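Local coordinates for protein glycosaminoglycan xylosylkinase (Hydra vulgaris, PDB 5XOM) that probably transfers phosphate to xylose in glycosaminoglycan linkers, as a Fam20 kinase with a protein-kinase-like fold, at residues P224-R229 against E246-K251; D262-S267 against V316-L321; S310-L315 against Q372-K377. All coordinates share one frame; numbering follows the deposited sequence.

Overall arrangement
All three contacts are buried, lie on the same side of the chain's centre and form one continuous packed region. Contacts 2 and 3 share helix 313-318, and their centres are about 8 Å apart: contact 2 sets its C-terminal end against helix 259-273, contact 3 its lead-in and first turn against helix 358-382. Contact 1 joins a loop to the short helix 244-248 and reaches the same hub through Trp227, which hydrogen-bonds Gln317 and packs on Pro314. Across contacts 1 and 3 the touching groups are entirely hydrocarbon. Contact 2 is more mixed: an isoleucine meets a backbone carbonyl oxygen and a disulfide-bonded cysteine, and nearby aspartates pair with arginines outside the two segments.

Contact 1: P224-R229 against E246-K251; sequences PHPWRR and ESVVIK
Val248 splits its two methyl groups between Pro226 and Trp227, and that division makes up the whole contact, which buries 112 Å² in total. CG1 lies against the proline ring, with Val248 CG1 at 4.2 Å from Pro226 CB and equally far from Pro226 CG. The other methyl reaches the far corner of the indole, where Val248 CG2 stands 4.1 Å from Trp227 CH2 and approaches the ring at a slant. The valine torsion decides which methyl meets which partner: with CG1 anti to the backbone N (chi1 177°), CG1 faces the proline and CG2, beside that N, the indole.

The loop side is held in shape by its own bonds. His225 to Arg228 form a type I beta turn, in which Arg228 N is 2.9 Å from His225 O. The same oxygen takes a second bond from Arg228 NH1 on the opposite face of its carbonyl plane. Trp227 N donates to His225 ND1 over 3.0 Å, nearly in the plane of the imidazole, which ties the start of the tryptophan to the histidine ring. The indole NE1 is hydrogen-bonded to Gln317 OE1, and the ring also meets Tyr244 edge-to-face.

A proline and a tryptophan at the middle positions of a type I beta turn thus pack on the short helix 244-248, within the Fam20 family's kinase-like region.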
ATOM      1  N   PRO A 224      -3.611  32.445 -10.792  1.00 48.64           N
ATOM      2  CA  PRO A 224      -2.851  33.301  -9.871  1.00 42.84           C
ATOM      3  C   PRO A 224      -3.286  33.089  -8.428  1.00 42.45           C
ATOM      4  O   PRO A 224      -4.473  32.930  -8.134  1.00 44.30           O
ATOM      5  CB  PRO A 224      -3.177  34.724 -10.351  1.00 37.82           C
ATOM      6  CG  PRO A 224      -4.441  34.588 -11.130  1.00 38.06           C
ATOM      7  CD  PRO A 224      -4.399  33.230 -11.758  1.00 43.08           C
ATOM      8  N   HIS A 225      -2.309  33.097  -7.525  1.00 43.49           N
ATOM      9  CA  HIS A 225      -2.590  32.932  -6.102  1.00 42.45           C
ATOM     10  C   HIS A 225      -3.148  34.235  -5.538  1.00 43.01           C
ATOM     11  O   HIS A 225      -2.528  35.290  -5.708  1.00 44.92           O
ATOM     12  CB  HIS A 225      -1.321  32.549  -5.348  1.00 40.16           C
ATOM     13  CG  HIS A 225      -1.572  31.878  -4.033  1.00 43.90           C
ATOM     14  ND1 HIS A 225      -2.213  32.505  -2.988  1.00 38.65           N
ATOM     15  CD2 HIS A 225      -1.232  30.646  -3.581  1.00 38.99           C
ATOM     16  CE1 HIS A 225      -2.282  31.682  -1.958  1.00 34.81           C
ATOM     17  NE2 HIS A 225      -1.691  30.548  -2.290  1.00 36.21           N
ATOM     18  N   PRO A 226      -4.322  34.213  -4.893  1.00 39.14           N
ATOM     19  CA  PRO A 226      -4.872  35.451  -4.317  1.00 42.86           C
ATOM     20  C   PRO A 226      -3.915  36.152  -3.363  1.00 44.36           C
ATOM     21  O   PRO A 226      -4.028  37.363  -3.152  1.00 44.47           O
ATOM     22  CB  PRO A 226      -6.135  34.970  -3.593  1.00 40.32           C
ATOM     23  CG  PRO A 226      -6.554  33.753  -4.347  1.00 35.28           C
ATOM     24  CD  PRO A 226      -5.266  33.087  -4.786  1.00 33.56           C
ATOM     25  N   TRP A 227      -2.973  35.411  -2.778  1.00 38.36           N
ATOM     26  CA  TRP A 227      -2.019  35.979  -1.833  1.00 38.44           C
ATOM     27  C   TRP A 227      -0.627  36.143  -2.434  1.00 38.86           C
ATOM     28  O   TRP A 227       0.356  36.244  -1.693  1.00 44.53           O
ATOM     29  CB  TRP A 227      -1.965  35.127  -0.566  1.00 41.01           C
ATOM     30  CG  TRP A 227      -3.133  35.378   0.345  1.00 40.20           C
ATOM     31  CD1 TRP A 227      -3.191  36.283   1.363  1.00 41.28           C
ATOM     32  CD2 TRP A 227      -4.411  34.728   0.312  1.00 43.17           C
ATOM     33  NE1 TRP A 227      -4.424  36.236   1.969  1.00 43.34           N
ATOM     34  CE2 TRP A 227      -5.192  35.289   1.344  1.00 44.46           C
ATOM     35  CE3 TRP A 227      -4.971  33.724  -0.485  1.00 45.62           C
ATOM     36  CZ2 TRP A 227      -6.500  34.881   1.601  1.00 45.15           C
ATOM     37  CZ3 TRP A 227      -6.270  33.318  -0.228  1.00 43.54           C
ATOM     38  CH2 TRP A 227      -7.021  33.896   0.805  1.00 48.55           C
ATOM     39  N   ARG A 228      -0.526  36.192  -3.761  1.00 36.43           N
ATOM     40  CA  ARG A 228       0.761  36.386  -4.412  1.00 36.22           C
ATOM     41  C   ARG A 228       1.359  37.745  -4.059  1.00 44.27           C
ATOM     42  O   ARG A 228       0.658  38.690  -3.684  1.00 42.82           O
ATOM     43  CB  ARG A 228       0.618  36.256  -5.930  1.00 41.39           C
ATOM     44  CG  ARG A 228      -0.229  37.339  -6.588  1.00 43.66           C
ATOM     45  CD  ARG A 228      -0.551  36.946  -8.023  1.00 44.27           C
ATOM     46  NE  ARG A 228      -1.334  37.959  -8.728  1.00 52.01           N
ATOM     47  CZ  ARG A 228      -2.656  38.083  -8.635  1.00 60.13           C
ATOM     48  NH1 ARG A 228      -3.353  37.263  -7.858  1.00 54.13           N
ATOM     49  NH2 ARG A 228      -3.285  39.033  -9.317  1.00 66.44           N
ATOM     50  N   ARG A 229       2.677  37.830  -4.187  1.00 47.54           N
ATOM     51  CA  ARG A 229       3.409  39.052  -3.910  1.00 49.75           C
ATOM     52  C   ARG A 229       3.439  39.943  -5.146  1.00 50.82           C
ATOM     53  O   ARG A 229       3.048  39.545  -6.247  1.00 44.11           O
ATOM     54  CB  ARG A 229       4.828  38.728  -3.442  1.00 47.43           C
ATOM     55  CG  ARG A 229       4.832  37.887  -2.196  1.00 47.31           C
ATOM     56  CD  ARG A 229       6.171  37.240  -1.906  1.00 47.12           C
ATOM     57  NE  ARG A 229       6.012  36.338  -0.773  1.00 46.63           N
ATOM     58  CZ  ARG A 229       6.039  36.731   0.495  1.00 46.07           C
ATOM     59  NH1 ARG A 229       6.233  38.008   0.789  1.00 47.79           N
ATOM     60  NH2 ARG A 229       5.871  35.847   1.469  1.00 43.39           N
ATOM     61  N   GLU A 246     -12.314  37.964   3.339  1.00 62.92           N
ATOM     62  CA  GLU A 246     -13.722  38.240   3.072  1.00 65.71           C
ATOM     63  C   GLU A 246     -13.947  38.621   1.613  1.00 58.18           C
ATOM     64  O   GLU A 246     -14.968  38.265   1.017  1.00 62.44           O
ATOM     65  CB  GLU A 246     -14.196  39.353   4.004  1.00 75.41           C
ATOM     66  CG  GLU A 246     -14.127  38.986   5.480  1.00 84.51           C
ATOM     67  CD  GLU A 246     -14.398  40.168   6.395  1.00 95.76           C
ATOM     68  OE1 GLU A 246     -15.036  41.145   5.946  1.00 96.38           O
ATOM     69  OE2 GLU A 246     -13.996  40.106   7.579  1.00 99.57           O
ATOM     70  N   SER A 247     -12.992  39.342   1.018  1.00 59.13           N
ATOM     71  CA  SER A 247     -13.095  39.717  -0.389  1.00 64.88           C
ATOM     72  C   SER A 247     -12.847  38.532  -1.324  1.00 71.03           C
ATOM     73  O   SER A 247     -13.447  38.462  -2.401  1.00 72.77           O
ATOM     74  CB  SER A 247     -12.116  40.849  -0.689  1.00 72.06           C
ATOM     75  OG  SER A 247     -11.743  40.863  -2.010  1.00 82.25           O
ATOM     76  N   VAL A 248     -11.956  37.613  -0.944  1.00 63.29           N
ATOM     77  CA  VAL A 248     -11.608  36.494  -1.817  1.00 52.08           C
ATOM     78  C   VAL A 248     -12.784  35.535  -1.968  1.00 51.34           C
ATOM     79  O   VAL A 248     -13.056  35.034  -3.063  1.00 53.47           O
ATOM     80  CB  VAL A 248     -10.359  35.771  -1.287  1.00 45.53           C
ATOM     81  CG1 VAL A 248     -10.038  34.549  -2.145  1.00 39.61           C
ATOM     82  CG2 VAL A 248      -9.184  36.728  -1.245  1.00 40.85           C
ATOM     83  N   VAL A 249     -13.480  35.244  -0.867  1.00 55.12           N
ATOM     84  CA  VAL A 249     -14.524  34.224  -0.856  1.00 60.04           C
ATOM     85  C   VAL A 249     -15.754  34.573  -1.686  1.00 59.21           C
ATOM     86  O   VAL A 249     -16.640  33.727  -1.832  1.00 57.10           O
ATOM     87  CB  VAL A 249     -14.974  33.949   0.582  1.00 61.53           C
ATOM     88  CG1 VAL A 249     -13.768  33.694   1.469  1.00 58.80           C
ATOM     89  CG2 VAL A 249     -15.807  35.125   1.099  1.00 57.55           C
ATOM     90  N   ILE A 250     -15.842  35.788  -2.228  1.00 66.55           N
ATOM     91  CA  ILE A 250     -17.045  36.174  -2.965  1.00 74.28           C
ATOM     92  C   ILE A 250     -16.966  35.772  -4.439  1.00 80.71           C
ATOM     93  O   ILE A 250     -17.999  35.493  -5.055  1.00 87.50           O
ATOM     94  CB  ILE A 250     -17.349  37.674  -2.794  1.00 70.02           C
ATOM     95  CG1 ILE A 250     -16.334  38.544  -3.538  1.00 66.52           C
ATOM     96  CG2 ILE A 250     -17.400  38.043  -1.314  1.00 67.83           C
ATOM     97  CD1 ILE A 250     -16.504  40.031  -3.285  1.00 63.65           C
ATOM     98  N   LYS A 251     -15.772  35.741  -5.027  1.00 75.36           N
ATOM     99  CA  LYS A 251     -15.637  35.263  -6.396  1.00 73.37           C
ATOM    100  C   LYS A 251     -15.287  33.774  -6.419  1.00 72.81           C
ATOM    101  O   LYS A 251     -14.721  33.226  -5.468  1.00 72.86           O
ATOM    102  CB  LYS A 251     -14.552  36.048  -7.141  1.00 71.77           C
ATOM    103  CG  LYS A 251     -15.031  37.251  -7.948  1.00 77.74           C
ATOM    104  CD  LYS A 251     -13.971  37.650  -8.980  1.00 79.11           C
ATOM    105  CE  LYS A 251     -14.394  38.853  -9.813  1.00 81.05           C
ATOM    106  NZ  LYS A 251     -13.287  39.326 -10.698  1.00 81.36           N
TER

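Contact 2: D262-S267 against V316-L321; sequences DLIDTS and VQCCRL
Ile264 meets Cys318 and Arg320 where the chain of 316-321 leaves its helix, and the closest backbone approach is the 6.9 Å between the CA atoms of Ile264 and Leu321. Segment 262-267 is helical throughout, whereas 316-321 departs from its helix at Cys319, whose positive phi (47°) turns the chain so that Arg320 and Leu321 run on in extended conformation past the first helix.

Ile264 carries most of the contact and addresses the turning chain with both branches. Its CD1 lies 3.2 Å from Arg320 O, and its CG2 is 3.4 Å from that same oxygen, so the carbonyl oxygen sits against the two methyl groups. CD1 also packs on the cysteine, with Ile264 CD1 at 3.9 Å from Cys318 CB. CG2 is the branch anti to the backbone N, while CG1 lies beside it (chi1 -61°) and carries CD1 out to Cys318. Arg320 adds its CB, 4.1 Å from Ile264 CD1, but its chain bends at chi3 and its charged end leads away. More loosely, Asp265 OD1 approaches Leu321 CD1 at 4.4 Å; that oxygen is hydrogen-bonded to Thr325 OG1, and OD2 forms salt bridges with Arg322 and Arg149. With an alanine here in place of Ile264, CG1, CG2 and CD1 go, which is likely to open a gap beside Cys318 CB and leave Arg320 O without its methyl cover.

Apolar packing, with one carbonyl oxygen pressed on two methyls, makes the contact. The disulfides Cys318-Cys245 and Cys319-Cys378 and the Asp265-Arg322 salt bridge, which joins the helix to the chain just after the turn, are likely to hold the two sides.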
ATOM      1  N   ASP A 262      -7.628  24.141   0.419  1.00 33.16           N
ATOM      2  CA  ASP A 262      -6.390  23.666  -0.194  1.00 33.20           C
ATOM      3  C   ASP A 262      -5.299  24.724  -0.102  1.00 31.77           C
ATOM      4  O   ASP A 262      -4.155  24.420   0.254  1.00 30.11           O
ATOM      5  CB  ASP A 262      -6.626  23.260  -1.650  1.00 34.19           C
ATOM      6  CG  ASP A 262      -7.232  21.869  -1.788  1.00 38.29           C
ATOM      7  OD1 ASP A 262      -7.556  21.239  -0.755  1.00 39.37           O
ATOM      8  OD2 ASP A 262      -7.385  21.404  -2.935  1.00 37.91           O
ATOM      9  N   LEU A 263      -5.630  25.979  -0.427  1.00 29.73           N
ATOM     10  CA  LEU A 263      -4.613  27.026  -0.363  1.00 35.03           C
ATOM     11  C   LEU A 263      -4.147  27.278   1.063  1.00 34.34           C
ATOM     12  O   LEU A 263      -2.990  27.658   1.277  1.00 31.88           O
ATOM     13  CB  LEU A 263      -5.132  28.329  -0.974  1.00 35.73           C
ATOM     14  CG  LEU A 263      -5.491  28.327  -2.461  1.00 36.25           C
ATOM     15  CD1 LEU A 263      -5.991  29.699  -2.889  1.00 33.99           C
ATOM     16  CD2 LEU A 263      -4.306  27.893  -3.315  1.00 34.87           C
ATOM     17  N   ILE A 264      -5.014  27.046   2.050  1.00 32.40           N
ATOM     18  CA  ILE A 264      -4.596  27.188   3.440  1.00 30.21           C
ATOM     19  C   ILE A 264      -3.677  26.034   3.841  1.00 39.10           C
ATOM     20  O   ILE A 264      -2.651  26.247   4.501  1.00 35.29           O
ATOM     21  CB  ILE A 264      -5.829  27.310   4.352  1.00 29.83           C
ATOM     22  CG1 ILE A 264      -6.636  28.559   3.967  1.00 32.44           C
ATOM     23  CG2 ILE A 264      -5.407  27.378   5.806  1.00 35.74           C
ATOM     24  CD1 ILE A 264      -7.936  28.759   4.739  1.00 36.86           C
ATOM     25  N   ASP A 265      -4.023  24.799   3.449  1.00 27.23           N
ATOM     26  CA  ASP A 265      -3.101  23.671   3.596  1.00 29.03           C
ATOM     27  C   ASP A 265      -1.739  23.999   2.999  1.00 35.38           C
ATOM     28  O   ASP A 265      -0.697  23.817   3.640  1.00 30.25           O
ATOM     29  CB  ASP A 265      -3.655  22.418   2.905  1.00 35.31           C
ATOM     30  CG  ASP A 265      -4.721  21.697   3.717  1.00 41.99           C
ATOM     31  OD1 ASP A 265      -4.893  22.004   4.914  1.00 35.79           O
ATOM     32  OD2 ASP A 265      -5.370  20.792   3.143  1.00 40.78           O
ATOM     33  N   THR A 266      -1.737  24.459   1.745  1.00 29.53           N
ATOM     34  CA  THR A 266      -0.489  24.688   1.031  1.00 27.35           C
ATOM     35  C   THR A 266       0.285  25.870   1.606  1.00 27.11           C
ATOM     36  O   THR A 266       1.519  25.899   1.517  1.00 28.69           O
ATOM     37  CB  THR A 266      -0.780  24.870  -0.461  1.00 31.82           C
ATOM     38  OG1 THR A 266      -1.333  23.653  -0.981  1.00 31.83           O
ATOM     39  CG2 THR A 266       0.488  25.206  -1.246  1.00 27.98           C
ATOM     40  N   SER A 267      -0.406  26.843   2.208  1.00 29.22           N
ATOM     41  CA  SER A 267       0.314  27.939   2.847  1.00 31.23           C
ATOM     42  C   SER A 267       1.050  27.461   4.092  1.00 28.45           C
ATOM     43  O   SER A 267       2.144  27.952   4.393  1.00 28.05           O
ATOM     44  CB  SER A 267      -0.644  29.078   3.198  1.00 33.06           C
ATOM     45  OG  SER A 267      -1.409  28.768   4.349  1.00 33.25           O
ATOM     46  N   VAL A 316      -3.853  32.966   8.409  1.00 38.66           N
ATOM     47  CA  VAL A 316      -3.978  34.014   9.422  1.00 40.73           C
ATOM     48  C   VAL A 316      -5.167  34.923   9.124  1.00 42.54           C
ATOM     49  O   VAL A 316      -5.886  35.344  10.038  1.00 39.84           O
ATOM     50  CB  VAL A 316      -2.664  34.812   9.524  1.00 38.04           C
ATOM     51  CG1 VAL A 316      -2.842  36.035  10.405  1.00 39.96           C
ATOM     52  CG2 VAL A 316      -1.551  33.923  10.073  1.00 35.51           C
ATOM     53  N   GLN A 317      -5.394  35.241   7.848  1.00 42.36           N
ATOM     54  CA  GLN A 317      -6.476  36.156   7.510  1.00 44.00           C
ATOM     55  C   GLN A 317      -7.821  35.443   7.410  1.00 47.09           C
ATOM     56  O   GLN A 317      -8.852  36.019   7.769  1.00 52.99           O
ATOM     57  CB  GLN A 317      -6.149  36.905   6.215  1.00 41.90           C
ATOM     58  CG  GLN A 317      -5.000  37.906   6.378  1.00 43.94           C
ATOM     59  CD  GLN A 317      -4.695  38.677   5.111  1.00 52.98           C
ATOM     60  OE1 GLN A 317      -5.064  38.269   4.012  1.00 51.80           O
ATOM     61  NE2 GLN A 317      -4.029  39.818   5.256  1.00 58.20           N
ATOM     62  N   CYS A 318      -7.838  34.193   6.935  1.00 44.63           N
ATOM     63  CA  CYS A 318      -9.098  33.476   6.763  1.00 48.32           C
ATOM     64  C   CYS A 318      -9.572  32.778   8.032  1.00 47.77           C
ATOM     65  O   CYS A 318     -10.784  32.656   8.245  1.00 49.48           O
ATOM     66  CB  CYS A 318      -8.972  32.435   5.640  1.00 49.55           C
ATOM     67  SG  CYS A 318      -8.717  33.121   3.971  1.00 51.00           S
ATOM     68  N   CYS A 319      -8.646  32.334   8.884  1.00 42.58           N
ATOM     69  CA  CYS A 319      -8.973  31.563  10.083  1.00 41.99           C
ATOM     70  C   CYS A 319      -9.962  30.445   9.767  1.00 47.64           C
ATOM     71  O   CYS A 319     -11.026  30.321  10.378  1.00 44.92           O
ATOM     72  CB  CYS A 319      -9.482  32.467  11.203  1.00 48.61           C
ATOM     73  SG  CYS A 319      -8.134  33.327  12.061  1.00 55.95           S
ATOM     74  N   ARG A 320      -9.630  29.671   8.741  1.00 45.08           N
ATOM     75  CA  ARG A 320     -10.294  28.414   8.455  1.00 40.09           C
ATOM     76  C   ARG A 320      -9.217  27.356   8.274  1.00 46.54           C
ATOM     77  O   ARG A 320      -8.138  27.640   7.741  1.00 45.82           O
ATOM     78  CB  ARG A 320     -11.178  28.526   7.210  1.00 40.41           C
ATOM     79  CG  ARG A 320     -12.221  29.647   7.319  1.00 46.73           C
ATOM     80  CD  ARG A 320     -12.858  29.976   5.977  1.00 48.31           C
ATOM     81  NE  ARG A 320     -13.508  28.819   5.378  1.00 53.22           N
ATOM     82  CZ  ARG A 320     -14.757  28.447   5.650  1.00 65.24           C
ATOM     83  NH1 ARG A 320     -15.488  29.155   6.504  1.00 57.58           N
ATOM     84  NH2 ARG A 320     -15.273  27.373   5.066  1.00 67.34           N
ATOM     85  N   LEU A 321      -9.497  26.144   8.732  1.00 39.07           N
ATOM     86  CA  LEU A 321      -8.504  25.085   8.672  1.00 35.40           C
ATOM     87  C   LEU A 321      -9.224  23.762   8.531  1.00 40.44           C
ATOM     88  O   LEU A 321     -10.141  23.467   9.303  1.00 36.92           O
ATOM     89  CB  LEU A 321      -7.607  25.071   9.918  1.00 35.63           C
ATOM     90  CG  LEU A 321      -6.546  23.961   9.981  1.00 35.72           C
ATOM     91  CD1 LEU A 321      -5.617  23.992   8.768  1.00 36.96           C
ATOM     92  CD2 LEU A 321      -5.741  24.051  11.270  1.00 40.48           C
TER

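Contact 3: S310-L315 against Q372-K377; sequences SILSPL and QDAVEK
A helix-to-helix interface, made by the 3-10 lead-in and first turn of helix 313-318 and by the C-terminal half of the long helix 358-382, sets Leu312 and Leu315 against Ala374 and Val375. The CA atoms of Leu315 and Val375 come closest, 7.7 Å apart, and the segments bury 125 Å² between them.

Leu315 does most of the touching through a single methyl. Its CD2 is 3.7 Å from Val375 CG2, and the two side chains cross at about a right angle. The same methyl lies 4.2 Å from Ala374 CB, so Leu315 CD2 meets two successive residues of the long helix. CG is anti to the backbone N (chi1 174°) and CD2 continues the chain roughly anti to CA, so this branch makes the touch. Three residues earlier Leu312 adds a looser touch, its CD1 being 4.4 Å from Ala374 CB; the single methyl of the alanine is thus met by both leucines.

Leu312 holds the N-cap position of helix 313-318. The approach to the helix is braced by Ser310 O, two residues before the N-cap, which accepts two hydrogen bonds from Ser313. Ser313 N lies 3.1 Å from Ser310 O, and Ser313 OG, reaching it from the same face of the carbonyl plane, is 2.9 Å away.

Helix 259-273 also borders the interface, through Ile264 on Leu315 and Phe271 on Leu312, while Trp227, from the loop after strand 221-224, rests on Ser313 and Pro314.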
ATOM      1  N   SER A 310       4.496  35.956   6.552  1.00 30.59           N
ATOM      2  CA  SER A 310       3.579  36.380   5.498  1.00 34.78           C
ATOM      3  C   SER A 310       3.128  35.217   4.621  1.00 38.76           C
ATOM      4  O   SER A 310       2.067  35.305   3.993  1.00 37.26           O
ATOM      5  CB  SER A 310       4.227  37.460   4.629  1.00 31.05           C
ATOM      6  OG  SER A 310       5.394  36.966   3.984  1.00 35.90           O
ATOM      7  N   ILE A 311       3.914  34.138   4.548  1.00 33.37           N
ATOM      8  CA  ILE A 311       3.493  32.970   3.773  1.00 32.68           C
ATOM      9  C   ILE A 311       2.206  32.383   4.337  1.00 35.85           C
ATOM     10  O   ILE A 311       1.363  31.869   3.587  1.00 32.85           O
ATOM     11  CB  ILE A 311       4.625  31.924   3.740  1.00 29.71           C
ATOM     12  CG1 ILE A 311       5.906  32.544   3.164  1.00 25.69           C
ATOM     13  CG2 ILE A 311       4.194  30.700   2.944  1.00 25.12           C
ATOM     14  CD1 ILE A 311       7.132  31.598   3.194  1.00 25.11           C
ATOM     15  N   LEU A 312       2.010  32.481   5.655  1.00 37.83           N
ATOM     16  CA  LEU A 312       0.833  31.935   6.318  1.00 39.14           C
ATOM     17  C   LEU A 312      -0.395  32.827   6.188  1.00 39.45           C
ATOM     18  O   LEU A 312      -1.410  32.529   6.821  1.00 40.01           O
ATOM     19  CB  LEU A 312       1.121  31.711   7.809  1.00 32.90           C
ATOM     20  CG  LEU A 312       1.870  30.464   8.256  1.00 39.11           C
ATOM     21  CD1 LEU A 312       2.106  30.560   9.752  1.00 39.16           C
ATOM     22  CD2 LEU A 312       1.118  29.183   7.887  1.00 41.16           C
ATOM     23  N   SER A 313      -0.327  33.896   5.394  1.00 40.28           N
ATOM     24  CA  SER A 313      -1.440  34.838   5.286  1.00 41.98           C
ATOM     25  C   SER A 313      -2.793  34.194   4.996  1.00 44.56           C
ATOM     26  O   SER A 313      -3.786  34.629   5.604  1.00 44.02           O
ATOM     27  CB  SER A 313      -1.128  35.894   4.220  1.00 44.61           C
ATOM     28  OG  SER A 313      -0.274  36.895   4.734  1.00 51.40           O
ATOM     29  N   PRO A 314      -2.922  33.196   4.108  1.00 41.11           N
ATOM     30  CA  PRO A 314      -4.242  32.563   3.944  1.00 40.04           C
ATOM     31  C   PRO A 314      -4.798  32.009   5.242  1.00 44.17           C
ATOM     32  O   PRO A 314      -5.988  32.183   5.516  1.00 40.73           O
ATOM     33  CB  PRO A 314      -3.970  31.452   2.921  1.00 35.96           C
ATOM     34  CG  PRO A 314      -2.817  31.955   2.137  1.00 36.22           C
ATOM     35  CD  PRO A 314      -1.953  32.672   3.128  1.00 33.38           C
ATOM     36  N   LEU A 315      -3.965  31.370   6.072  1.00 36.69           N
ATOM     37  CA  LEU A 315      -4.476  30.861   7.339  1.00 37.60           C
ATOM     38  C   LEU A 315      -4.759  31.991   8.320  1.00 40.61           C
ATOM     39  O   LEU A 315      -5.806  32.000   8.975  1.00 42.63           O
ATOM     40  CB  LEU A 315      -3.493  29.859   7.952  1.00 31.86           C
ATOM     41  CG  LEU A 315      -3.871  29.385   9.356  1.00 40.97           C
ATOM     42  CD1 LEU A 315      -5.032  28.407   9.292  1.00 38.24           C
ATOM     43  CD2 LEU A 315      -2.666  28.751  10.033  1.00 30.33           C
ATOM     44  N   GLN A 372       1.119  26.294  14.990  1.00 37.62           N
ATOM     45  CA  GLN A 372       0.206  26.035  16.097  1.00 40.53           C
ATOM     46  C   GLN A 372      -0.236  27.336  16.759  1.00 49.38           C
ATOM     47  O   GLN A 372      -1.418  27.506  17.084  1.00 49.85           O
ATOM     48  CB  GLN A 372       0.873  25.096  17.098  1.00 46.04           C
ATOM     49  CG  GLN A 372       0.026  24.742  18.311  1.00 69.47           C
ATOM     50  CD  GLN A 372       0.707  23.714  19.202  1.00 80.81           C
ATOM     51  OE1 GLN A 372       0.117  22.693  19.569  1.00 85.54           O
ATOM     52  NE2 GLN A 372       1.952  23.989  19.571  1.00 81.34           N
ATOM     53  N   ASP A 373       0.697  28.272  16.957  1.00 47.08           N
ATOM     54  CA  ASP A 373       0.349  29.562  17.544  1.00 45.04           C
ATOM     55  C   ASP A 373      -0.665  30.305  16.680  1.00 43.99           C
ATOM     56  O   ASP A 373      -1.633  30.881  17.194  1.00 42.84           O
ATOM     57  CB  ASP A 373       1.608  30.409  17.743  1.00 55.25           C
ATOM     58  CG  ASP A 373       2.551  29.825  18.781  1.00 60.43           C
ATOM     59  OD1 ASP A 373       2.133  28.913  19.529  1.00 62.81           O
ATOM     60  OD2 ASP A 373       3.714  30.282  18.846  1.00 54.37           O
ATOM     61  N   ALA A 374      -0.441  30.327  15.364  1.00 32.40           N
ATOM     62  CA  ALA A 374      -1.361  31.026  14.469  1.00 36.85           C
ATOM     63  C   ALA A 374      -2.751  30.404  14.512  1.00 40.85           C
ATOM     64  O   ALA A 374      -3.761  31.120  14.505  1.00 44.20           O
ATOM     65  CB  ALA A 374      -0.817  31.023  13.040  1.00 33.13           C
ATOM     66  N   VAL A 375      -2.819  29.073  14.568  1.00 39.82           N
ATOM     67  CA  VAL A 375      -4.107  28.396  14.636  1.00 39.95           C
ATOM     68  C   VAL A 375      -4.787  28.686  15.968  1.00 48.19           C
ATOM     69  O   VAL A 375      -5.984  28.994  16.016  1.00 49.67           O
ATOM     70  CB  VAL A 375      -3.927  26.883  14.401  1.00 34.89           C
ATOM     71  CG1 VAL A 375      -5.193  26.124  14.784  1.00 38.22           C
ATOM     72  CG2 VAL A 375      -3.546  26.604  12.956  1.00 31.96           C
ATOM     73  N   GLU A 376      -4.030  28.621  17.067  1.00 44.90           N
ATOM     74  CA  GLU A 376      -4.602  28.912  18.377  1.00 45.76           C
ATOM     75  C   GLU A 376      -5.084  30.358  18.457  1.00 51.11           C
ATOM     76  O   GLU A 376      -6.085  30.651  19.122  1.00 54.46           O
ATOM     77  CB  GLU A 376      -3.593  28.600  19.480  1.00 44.94           C
ATOM     78  CG  GLU A 376      -3.627  27.131  19.902  1.00 56.86           C
ATOM     79  CD  GLU A 376      -2.386  26.691  20.657  1.00 72.87           C
ATOM     80  OE1 GLU A 376      -1.577  27.563  21.043  1.00 82.15           O
ATOM     81  OE2 GLU A 376      -2.208  25.467  20.847  1.00 74.30           O
ATOM     82  N   LYS A 377      -4.376  31.283  17.801  1.00 45.98           N
ATOM     83  CA  LYS A 377      -4.864  32.657  17.729  1.00 47.85           C
ATOM     84  C   LYS A 377      -6.180  32.741  16.966  1.00 54.30           C
ATOM     85  O   LYS A 377      -7.066  33.527  17.326  1.00 53.74           O
ATOM     86  CB  LYS A 377      -3.828  33.564  17.069  1.00 48.59           C
ATOM     87  CG  LYS A 377      -4.304  35.001  16.943  1.00 48.40           C
ATOM     88  CD  LYS A 377      -3.244  35.924  16.366  1.00 54.13           C
ATOM     89  CE  LYS A 377      -3.625  37.380  16.593  1.00 59.90           C
ATOM     90  NZ  LYS A 377      -2.454  38.292  16.495  1.00 70.77           N
TER